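Local coordinates for lumazine-binding protein (Silicibacter pomeroyi DSS-3, PDB 3FKA) that is of unknown function but belongs to the NTF2-like superfamily and may bind a small molecule such as a lumazine, at residues Ala38-His43 against Leu49-Asp54; Asp82-His87 against Gly108-Val113; Glu16-Ala21 against Arg32-Lys37. All blocks are in the same frame, centred on the assembly; numbering follows the deposited sequence.

Contact 1 (Ala38-His43 against Leu49-Asp54)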
loop_
_atom_site.group_PDB
_atom_site.type_symbol
_atom_site.label_atom_id
_atom_site.label_comp_id
_atom_site.label_asym_id
_atom_site.label_seq_id
_atom_site.Cartn_x
_atom_site.Cartn_y
_atom_site.Cartn_z
ATOM N N ALA B 38 13.134 -19.634 1.466
ATOM C CA ALA B 38 12.584 -18.420 2.046
ATOM C C ALA B 38 13.470 -17.911 3.183
ATOM O O ALA B 38 14.194 -18.689 3.820
ATOM C CB ALA B 38 11.193 -18.648 2.589
ATOM N N SER B 39 13.396 -16.610 3.414
ATOM C CA SER B 39 14.141 -15.945 4.470
ATOM C C SER B 39 13.224 -15.194 5.429
ATOM O O SER B 39 12.130 -14.798 5.031
ATOM C CB SER B 39 15.083 -14.926 3.843
ATOM O OG SER B 39 14.319 -13.948 3.112
ATOM N N GLU B 40 13.642 -15.082 6.693
ATOM C CA GLU B 40 12.959 -14.273 7.718
ATOM C C GLU B 40 14.069 -13.352 8.195
ATOM O O GLU B 40 15.054 -13.829 8.772
ATOM C CB GLU B 40 12.391 -15.056 8.869
ATOM C CG GLU B 40 11.815 -14.110 9.925
ATOM C CD GLU B 40 11.472 -14.773 11.200
ATOM O OE1 GLU B 40 12.372 -15.371 11.808
ATOM O OE2 GLU B 40 10.329 -14.639 11.621
ATOM N N VAL B 41 13.892 -12.049 8.004
ATOM C CA VAL B 41 14.927 -11.062 8.292
ATOM C C VAL B 41 14.458 -9.856 9.084
ATOM O O VAL B 41 13.422 -9.287 8.803
ATOM C CB VAL B 41 15.522 -10.530 6.953
ATOM C CG1 VAL B 41 16.722 -9.634 7.193
ATOM C CG2 VAL B 41 15.892 -11.694 6.015
ATOM N N GLY B 42 15.251 -9.434 10.053
ATOM C CA GLY B 42 14.926 -8.236 10.820
ATOM C C GLY B 42 15.969 -8.032 11.872
ATOM O O GLY B 42 16.949 -8.799 11.920
ATOM N N HIS B 43 15.797 -6.965 12.652
ATOM C CA HIS B 43 16.673 -6.678 13.780
ATOM C C HIS B 43 16.031 -7.301 15.015
ATOM O O HIS B 43 14.832 -7.131 15.257
ATOM C CB HIS B 43 16.945 -5.199 13.993
ATOM C CG HIS B 43 17.839 -4.618 12.954
ATOM N ND1 HIS B 43 17.415 -3.688 12.035
ATOM C CD2 HIS B 43 19.129 -4.893 12.650
ATOM C CE1 HIS B 43 18.419 -3.398 11.224
ATOM N NE2 HIS B 43 19.473 -4.108 11.585
ATOM N N LEU B 49 19.381 -10.358 12.081
ATOM C CA LEU B 49 19.145 -11.785 12.169
ATOM C C LEU B 49 18.566 -12.196 10.837
ATOM O O LEU B 49 17.473 -11.728 10.481
ATOM C CB LEU B 49 18.200 -12.107 13.325
ATOM C CG LEU B 49 17.949 -13.596 13.591
ATOM C CD1 LEU B 49 19.253 -14.348 13.858
ATOM C CD2 LEU B 49 16.971 -13.812 14.765
ATOM N N TRP B 50 19.310 -13.002 10.075
ATOM C CA TRP B 50 18.855 -13.504 8.785
ATOM C C TRP B 50 18.617 -14.990 8.974
ATOM O O TRP B 50 19.577 -15.781 9.019
ATOM C CB TRP B 50 19.901 -13.260 7.696
ATOM C CG TRP B 50 19.353 -13.560 6.333
ATOM C CD1 TRP B 50 19.026 -14.785 5.818
ATOM C CD2 TRP B 50 19.127 -12.615 5.294
ATOM N NE1 TRP B 50 18.565 -14.652 4.539
ATOM C CE2 TRP B 50 18.618 -13.324 4.190
ATOM C CE3 TRP B 50 19.297 -11.228 5.196
ATOM C CZ2 TRP B 50 18.257 -12.691 3.002
ATOM C CZ3 TRP B 50 18.944 -10.605 4.008
ATOM C CH2 TRP B 50 18.446 -11.337 2.931
ATOM N N ASN B 51 17.349 -15.378 9.051
ATOM C CA ASN B 51 16.982 -16.781 9.266
ATOM C C ASN B 51 16.516 -17.547 8.051
ATOM O O ASN B 51 15.654 -17.068 7.332
ATOM C CB ASN B 51 15.809 -16.863 10.255
ATOM C CG ASN B 51 16.144 -16.342 11.626
ATOM O OD1 ASN B 51 17.238 -16.545 12.136
ATOM N ND2 ASN B 51 15.166 -15.691 12.254
ATOM N N SER B 52 17.065 -18.752 7.861
ATOM C CA SER B 52 16.617 -19.661 6.827
ATOM C C SER B 52 15.275 -20.228 7.294
ATOM O O SER B 52 14.912 -20.090 8.473
ATOM C CB SER B 52 17.604 -20.813 6.684
ATOM O OG SER B 52 17.681 -21.571 7.886
ATOM N N ARG B 53 14.588 -20.972 6.424
ATOM C CA ARG B 53 13.344 -21.603 6.830
ATOM C C ARG B 53 13.616 -22.611 7.968
ATOM O O ARG B 53 12.851 -22.661 8.931
ATOM C CB ARG B 53 12.644 -22.269 5.661
ATOM C CG ARG B 53 11.215 -22.679 6.003
ATOM C CD ARG B 53 10.563 -23.427 4.891
ATOM N NE ARG B 53 11.134 -24.768 4.782
ATOM C CZ ARG B 53 10.814 -25.653 3.854
ATOM N NH1 ARG B 53 9.954 -25.359 2.880
ATOM N NH2 ARG B 53 11.405 -26.837 3.877
ATOM N N ASP B 54 14.689 -23.393 7.886
ATOM C CA ASP B 54 15.004 -24.325 8.967
ATOM C C ASP B 54 15.199 -23.591 10.291
ATOM O O ASP B 54 14.691 -24.041 11.324
ATOM C CB ASP B 54 16.267 -25.158 8.673
ATOM C CG ASP B 54 16.063 -26.231 7.604
ATOM O OD1 ASP B 54 14.916 -26.591 7.255
ATOM O OD2 ASP B 54 17.107 -26.769 7.150
HETATM O O HOH W 1 15.488 -20.908 3.657
#
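Val-41 and Trp-50 both set a first-torsion branch opposite the backbone N. In Trp-50 this is CG (chi1 -170°), which lays the indole over Val-41 and toward Ser-39. In Val-41 it is CG1, and CG2 stands beside the N, above the indole. Val-41 CG2 sits 3.5 Å from the centroid of the Trp-50 six-membered ring, 13° off the ring normal. This is a CH-pi contact over the face. The other methyl, Val-41 CG1, reaches Trp-50 CE3 at 3.6 Å, and Ser-39 CB comes obliquely to Trp-50 NE1, also at 3.6 Å. An alanine in place of Trp-50 would probably leave Val-41 CG2 without its aromatic face and weaken the packing on Lys-37 of the second subunit.

Glu-40 and Asn-51 run side by side on the opposite face of this antiparallel beta hairpin. They are a hydrogen-bonded pair: Glu-40 N to Asn-51 O is 2.9 Å, and Asn-51 N to Glu-40 O is 2.8 Å. Their side chains add a third bond, Asn-51 ND2 to Glu-40 OE1, at 2.8 Å. OE1 uses its anti lone pair and lies close to the amide plane, although the carboxylate and amide planes are turned 53° apart. Gly-42 and Leu-49 form the next hydrogen-bonded pair. At the other end, a water donates to Ala-38 O (2.6 Å) and accepts from Arg-53 N (2.9 Å), bridging the start of strand 38-44 to the first residue of helix 53-63.

The face of Ser-39, Val-41 and Trp-50 is turned to the second subunit, where Val-113 packs on Ser-39 and Val-41. On the other face, Glu-40 OE1 hydrogen-bonds an unidentified molecule, probably from the crystallisation liquor, which may mark a pocket near Glu-40. OE2 forms a salt bridge with Lys-115; with the Asn-51 bond, this fixes how the carboxylate is turned.

Contact 2 (Asp82-His87 against Gly108-Val113). With EDO (1,2-ethanediol), chain Q.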
loop_
_atom_site.group_PDB
_atom_site.type_symbol
_atom_site.label_atom_id
_atom_site.label_comp_id
_atom_site.label_asym_id
_atom_site.label_seq_id
_atom_site.Cartn_x
_atom_site.Cartn_y
_atom_site.Cartn_z
ATOM N N ASP B 82 0.846 -12.674 -10.576
ATOM C CA ASP B 82 1.181 -13.797 -9.693
ATOM C C ASP B 82 2.083 -13.425 -8.487
ATOM O O ASP B 82 2.648 -14.334 -7.857
ATOM C CB ASP B 82 1.732 -14.983 -10.515
ATOM C CG ASP B 82 3.010 -14.681 -11.258
ATOM O OD1 ASP B 82 3.572 -13.588 -11.094
ATOM O OD2 ASP B 82 3.436 -15.585 -12.018
ATOM N N ILE B 83 2.248 -12.127 -8.208
ATOM C CA ILE B 83 3.029 -11.670 -7.050
ATOM C C ILE B 83 2.153 -10.863 -6.092
ATOM O O ILE B 83 1.198 -10.188 -6.507
ATOM C CB ILE B 83 4.337 -10.898 -7.426
ATOM C CG1 ILE B 83 4.068 -9.660 -8.276
ATOM C CG2 ILE B 83 5.314 -11.857 -8.144
ATOM C CD1 ILE B 83 5.299 -8.727 -8.403
ATOM N N ALA B 84 2.477 -10.961 -4.807
ATOM C CA ALA B 84 1.759 -10.216 -3.774
ATOM C C ALA B 84 2.710 -9.785 -2.687
ATOM O O ALA B 84 3.785 -10.396 -2.498
ATOM C CB ALA B 84 0.623 -11.036 -3.159
HETATM N N MSE B 85 2.334 -8.716 -2.005
HETATM C CA MSE B 85 3.114 -8.225 -0.893
HETATM C C MSE B 85 2.089 -7.827 0.168
HETATM O O MSE B 85 1.109 -7.149 -0.155
HETATM C CB MSE B 85 4.011 -7.114 -1.371
HETATM C CG MSE B 85 5.011 -6.721 -0.373
HETATM SE SE MSE B 85 6.253 -5.434 -1.128
HETATM C CE MSE B 85 5.008 -4.136 -1.913
ATOM N N LEU B 86 2.318 -8.268 1.400
ATOM C CA LEU B 86 1.389 -8.076 2.508
ATOM C C LEU B 86 2.031 -7.463 3.726
ATOM O O LEU B 86 3.179 -7.773 4.039
ATOM C CB LEU B 86 0.863 -9.442 2.976
ATOM C CG LEU B 86 -0.051 -10.466 2.247
ATOM C CD1 LEU B 86 -1.549 -10.162 2.413
ATOM C CD2 LEU B 86 0.342 -10.673 0.768
ATOM N N HIS B 87 1.281 -6.628 4.429
ATOM C CA HIS B 87 1.706 -6.013 5.695
ATOM C C HIS B 87 0.764 -6.652 6.719
ATOM O O HIS B 87 -0.456 -6.429 6.669
ATOM C CB HIS B 87 1.647 -4.485 5.713
ATOM C CG HIS B 87 1.867 -3.869 7.063
ATOM N ND1 HIS B 87 1.472 -2.581 7.364
ATOM C CD2 HIS B 87 2.389 -4.378 8.203
ATOM C CE1 HIS B 87 1.795 -2.309 8.617
ATOM N NE2 HIS B 87 2.353 -3.383 9.149
ATOM N N GLY B 108 -0.504 -23.104 -8.727
ATOM C CA GLY B 108 -1.880 -23.003 -8.216
ATOM C C GLY B 108 -2.096 -22.521 -6.795
ATOM O O GLY B 108 -3.255 -22.415 -6.359
ATOM N N SER B 109 -1.023 -22.210 -6.070
ATOM C CA SER B 109 -1.200 -21.727 -4.704
ATOM C C SER B 109 -0.157 -20.655 -4.312
ATOM O O SER B 109 0.953 -20.635 -4.833
ATOM C CB SER B 109 -1.182 -22.896 -3.734
ATOM O OG SER B 109 0.063 -23.536 -3.680
ATOM N N TRP B 110 -0.576 -19.759 -3.430
ATOM C CA TRP B 110 0.264 -18.674 -2.920
ATOM C C TRP B 110 1.210 -19.233 -1.876
ATOM O O TRP B 110 0.763 -19.965 -0.974
ATOM C CB TRP B 110 -0.592 -17.547 -2.361
ATOM C CG TRP B 110 -1.389 -16.836 -3.408
ATOM C CD1 TRP B 110 -2.673 -17.102 -3.790
ATOM C CD2 TRP B 110 -0.945 -15.751 -4.215
ATOM N NE1 TRP B 110 -3.065 -16.221 -4.782
ATOM C CE2 TRP B 110 -2.014 -15.389 -5.067
ATOM C CE3 TRP B 110 0.266 -15.060 -4.325
ATOM C CZ2 TRP B 110 -1.916 -14.347 -5.994
ATOM C CZ3 TRP B 110 0.354 -14.008 -5.245
ATOM C CH2 TRP B 110 -0.729 -13.660 -6.055
ATOM N N ARG B 111 2.504 -18.907 -1.986
ATOM C CA ARG B 111 3.515 -19.442 -1.067
ATOM C C ARG B 111 4.491 -18.305 -0.761
ATOM O O ARG B 111 4.854 -17.523 -1.646
ATOM C CB ARG B 111 4.179 -20.668 -1.676
ATOM C CG ARG B 111 4.933 -21.524 -0.700
ATOM C CD ARG B 111 5.474 -22.738 -1.409
ATOM N NE ARG B 111 6.094 -23.650 -0.456
ATOM C CZ ARG B 111 6.974 -24.593 -0.759
ATOM N NH1 ARG B 111 7.443 -24.748 -1.991
ATOM N NH2 ARG B 111 7.454 -25.354 0.223
ATOM N N ILE B 112 4.911 -18.229 0.489
ATOM C CA ILE B 112 5.734 -17.117 0.968
ATOM C C ILE B 112 7.205 -17.232 0.563
ATOM O O ILE B 112 7.871 -18.250 0.801
ATOM C CB ILE B 112 5.622 -16.958 2.484
ATOM C CG1 ILE B 112 4.160 -16.788 2.924
ATOM C CG2 ILE B 112 6.474 -15.749 2.910
ATOM C CD1 ILE B 112 3.947 -16.915 4.463
ATOM N N VAL B 113 7.696 -16.160 -0.047
ATOM C CA VAL B 113 9.060 -16.053 -0.528
ATOM C C VAL B 113 9.983 -15.469 0.545
ATOM O O VAL B 113 11.109 -15.948 0.720
ATOM C CB VAL B 113 9.121 -15.209 -1.828
ATOM C CG1 VAL B 113 10.601 -14.950 -2.272
ATOM C CG2 VAL B 113 8.317 -15.904 -2.925
HETATM C C1 EDO Q . 1.883 -24.962 -1.019
HETATM O O1 EDO Q . 2.348 -24.780 -2.372
HETATM C C2 EDO Q . 1.585 -23.629 -0.365
HETATM O O2 EDO Q . 0.843 -22.809 -1.258
#
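The flat group of this contact is the Trp-110 indole, which meets Asp-82, Ile-83 and Ala-84 with the far corner of its six-membered ring. It lies between the curved sheet of the NTF2-like fold and helix 4-24. The backbone of Ile-83 lies at the edge of the indole, near its plane, with Ile-83 C 3.7 Å from Trp-110 CZ3. Ala-84 CB approaches the same corner obliquely, at 3.6 Å from Trp-110 CZ3. Asp-82 O is also oblique, 3.5 Å from that atom. Nothing from 82-87 stacks on either ring face.

Strands 83-92 and 109-119 are not neighbours: strand 95-106 runs between them and takes the backbone bonds of Asp-82 and Ala-84. The contact therefore reaches across one strand by way of a long side chain. Trp-110 CG stands beside its own backbone N (chi1 -67°), and from there the ring extends to the start of strand 83-92. No hydrogen bond joins the two segments.

Helix 4-24 packs on the indole through Ala-10, Leu-11 and Leu-14, and His-7 meets it with the ring planes at about 80°. Leu-11 touches Ala-84 as well, so one helix residue meets both sides of the contact. Asp-82 OD2 hydrogen-bonds His-43 of the second subunit.

At the carbonyl of Trp-110, a 1,2-ethanediol, probably from the crystallisation liquor, lies beside Ser-109 and Arg-111. Its O2 donates a hydrogen bond to Trp-110 O, at 2.9 Å.

Contact 3 (Glu16-Ala21 against Arg32-Lys37). With EDO (1,2-ethanediol), chain R.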
loop_
_atom_site.group_PDB
_atom_site.type_symbol
_atom_site.label_atom_id
_atom_site.label_comp_id
_atom_site.label_asym_id
_atom_site.label_seq_id
_atom_site.Cartn_x
_atom_site.Cartn_y
_atom_site.Cartn_z
ATOM N N GLU B 16 -3.684 -16.280 7.825
ATOM C CA GLU B 16 -4.225 -16.990 8.973
ATOM C C GLU B 16 -3.437 -18.289 9.239
ATOM O O GLU B 16 -3.093 -18.590 10.380
ATOM C CB GLU B 16 -5.706 -17.295 8.787
ATOM C CG GLU B 16 -6.301 -18.015 10.011
ATOM C CD GLU B 16 -7.819 -18.143 9.973
ATOM O OE1 GLU B 16 -8.458 -17.845 8.943
ATOM O OE2 GLU B 16 -8.391 -18.553 11.006
ATOM N N THR B 17 -3.131 -19.031 8.183
ATOM C CA THR B 17 -2.362 -20.264 8.302
ATOM C C THR B 17 -0.975 -19.971 8.871
ATOM O O THR B 17 -0.480 -20.686 9.753
ATOM C CB THR B 17 -2.260 -20.984 6.947
ATOM O OG1 THR B 17 -3.584 -21.322 6.508
ATOM C CG2 THR B 17 -1.438 -22.237 7.093
ATOM N N TYR B 18 -0.353 -18.924 8.327
ATOM C CA TYR B 18 0.953 -18.477 8.781
ATOM C C TYR B 18 0.992 -18.128 10.262
ATOM O O TYR B 18 1.802 -18.685 11.002
ATOM C CB TYR B 18 1.443 -17.283 7.909
ATOM C CG TYR B 18 2.420 -16.379 8.594
ATOM C CD1 TYR B 18 3.637 -16.849 9.015
ATOM C CD2 TYR B 18 2.119 -15.035 8.807
ATOM C CE1 TYR B 18 4.506 -16.031 9.653
ATOM C CE2 TYR B 18 2.981 -14.204 9.451
ATOM C CZ TYR B 18 4.176 -14.691 9.884
ATOM O OH TYR B 18 5.032 -13.819 10.539
ATOM N N VAL B 19 0.081 -17.273 10.708
ATOM C CA VAL B 19 0.067 -16.830 12.115
ATOM C C VAL B 19 -0.190 -18.006 13.070
ATOM O O VAL B 19 0.505 -18.160 14.086
ATOM C CB VAL B 19 -0.948 -15.683 12.340
ATOM C CG1 VAL B 19 -0.945 -15.231 13.777
ATOM C CG2 VAL B 19 -0.623 -14.497 11.431
HETATM N N MSE B 20 -1.140 -18.861 12.717
HETATM C CA MSE B 20 -1.446 -20.025 13.563
HETATM C C MSE B 20 -0.325 -21.047 13.567
HETATM O O MSE B 20 0.004 -21.576 14.620
HETATM C CB MSE B 20 -2.751 -20.707 13.147
HETATM C CG MSE B 20 -4.001 -19.866 13.279
HETATM SE SE MSE B 20 -4.160 -18.991 14.997
HETATM C CE MSE B 20 -3.853 -20.561 16.106
ATOM N N ALA B 21 0.264 -21.328 12.409
ATOM C CA ALA B 21 1.358 -22.295 12.324
ATOM C C ALA B 21 2.561 -21.803 13.131
ATOM O O ALA B 21 3.224 -22.579 13.820
ATOM C CB ALA B 21 1.734 -22.612 10.859
ATOM N N ARG B 32 5.072 -26.091 4.327
ATOM C CA ARG B 32 4.154 -26.030 3.199
ATOM C C ARG B 32 4.010 -24.608 2.686
ATOM O O ARG B 32 4.102 -24.382 1.508
ATOM C CB ARG B 32 2.756 -26.541 3.571
ATOM C CG ARG B 32 1.688 -26.380 2.470
ATOM C CD ARG B 32 0.301 -26.778 2.957
ATOM N NE ARG B 32 -0.710 -26.489 1.934
ATOM C CZ ARG B 32 -1.020 -27.263 0.880
ATOM N NH1 ARG B 32 -0.397 -28.422 0.636
ATOM N NH2 ARG B 32 -1.974 -26.866 0.044
ATOM N N ILE B 33 3.789 -23.661 3.594
ATOM C CA ILE B 33 3.544 -22.243 3.211
ATOM C C ILE B 33 4.716 -21.317 2.884
ATOM O O ILE B 33 4.496 -20.216 2.331
ATOM C CB ILE B 33 2.618 -21.585 4.266
ATOM C CG1 ILE B 33 3.321 -21.318 5.605
ATOM C CG2 ILE B 33 1.328 -22.463 4.377
ATOM C CD1 ILE B 33 2.428 -20.634 6.624
ATOM N N PHE B 34 5.916 -21.746 3.266
ATOM C CA PHE B 34 7.157 -21.032 2.987
ATOM C C PHE B 34 7.993 -21.874 2.038
ATOM O O PHE B 34 8.153 -23.093 2.260
ATOM C CB PHE B 34 8.004 -20.805 4.236
ATOM C CG PHE B 34 7.535 -19.701 5.129
ATOM C CD1 PHE B 34 6.675 -19.951 6.193
ATOM C CD2 PHE B 34 7.983 -18.405 4.932
ATOM C CE1 PHE B 34 6.243 -18.935 7.019
ATOM C CE2 PHE B 34 7.548 -17.376 5.773
ATOM C CZ PHE B 34 6.691 -17.648 6.818
ATOM N N PHE B 35 8.521 -21.237 0.988
ATOM C CA PHE B 35 9.446 -21.874 0.078
ATOM C C PHE B 35 10.680 -22.341 0.842
ATOM O O PHE B 35 11.072 -21.722 1.841
ATOM C CB PHE B 35 9.904 -20.918 -1.034
ATOM C CG PHE B 35 8.936 -20.791 -2.174
ATOM C CD1 PHE B 35 8.955 -21.743 -3.185
ATOM C CD2 PHE B 35 8.047 -19.734 -2.281
ATOM C CE1 PHE B 35 8.095 -21.658 -4.289
ATOM C CE2 PHE B 35 7.177 -19.644 -3.403
ATOM C CZ PHE B 35 7.203 -20.621 -4.383
ATOM N N GLY B 36 11.303 -23.409 0.360
ATOM C CA GLY B 36 12.525 -23.939 0.961
ATOM C C GLY B 36 13.618 -22.914 1.168
ATOM O O GLY B 36 14.255 -22.909 2.206
ATOM N N LYS B 37 13.780 -22.021 0.189
ATOM C CA LYS B 37 14.786 -20.967 0.214
ATOM C C LYS B 37 14.272 -19.629 0.765
ATOM O O LYS B 37 14.944 -18.595 0.619
ATOM C CB LYS B 37 15.379 -20.779 -1.191
ATOM C CG LYS B 37 16.123 -21.961 -1.754
ATOM C CD LYS B 37 16.707 -21.572 -3.110
ATOM C CE LYS B 37 17.370 -22.726 -3.781
ATOM N NZ LYS B 37 17.899 -22.376 -5.153
HETATM C C1 EDO R . 12.702 -23.411 -4.784
HETATM O O1 EDO R . 11.434 -24.101 -4.746
HETATM C C2 EDO R . 12.725 -22.265 -3.774
HETATM O O2 EDO R . 12.907 -22.731 -2.438
#
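Ile-33 meets Tyr-18 through its terminal methyl. Ile-33 CD1 lies 3.4 Å from Tyr-18 CA and 3.7 Å from Tyr-18 CB, so it presses on the helix backbone and on the root of the aromatic side chain. The other methyl, Ile-33 CG2, touches Thr-17 CG2 at 3.9 Å. Ile-33 thus reaches two successive residues of helix 4-24 with two separate branches. Its CG1 lies between the backbone N and the carbonyl carbon (chi1 72°), a tight placing that carries CD1 onto the helix.

Phe-34 adds an aromatic contact beside it. Phe-34 CZ is 3.8 Å from Tyr-18 CD1, and the two ring centroids are 5.9 Å apart with planes at 76°. The tyrosine carbons approach the edge of the Phe-34 ring, near its plane. Toward the tyrosine, however, Phe-34 CZ comes obliquely.

No hydrogen bond crosses between the segments. The polar groups are held by others: Thr-17 OG1 bonds Ala-13 O one turn back, and Tyr-18 OH bonds Asp-99, with a weak bond to Lys-115. The bonds of the tyrosine hydroxyl hold the far end of that side chain, while the methyl and phenyl groups pack its near end. An unidentified molecule, probably from the crystallisation liquor, lies about 4 Å from the Tyr-18 side chain and may mark a pocket.

Phe-34 also packs edge-to-face on Phe-56 of helix 53-63. Ile-33 and Phe-35 both make backbone bonds to Ile-112 of strand 109-119. The contact therefore lies where helix 27-33 ends, wedged between helix 4-24, helix 53-63 and the sheet.

Overall arrangement
Contacts 2 and 3 are buried, whereas contact 1, which includes the edge strand 47-52, is partly buried. Contact 1 is the polar one, with backbone and side-chain hydrogen bonds; the other two have none between their segments and rely on apolar packing. Helix 4-24 is common to contacts 2 and 3, packing on Trp-110 in one and on Ile-33 in the other. Strand 109-119 connects all three: it neighbours strand 38-44 and bonds the Ile-33 to Phe-35 backbone through Ile-112. Arg-53 links contacts 1 and 3, since its NH1 bonds Phe-34 O. Contacts 1 and 2 also meet between chains, where Asp-82 of one subunit faces His-43 of another.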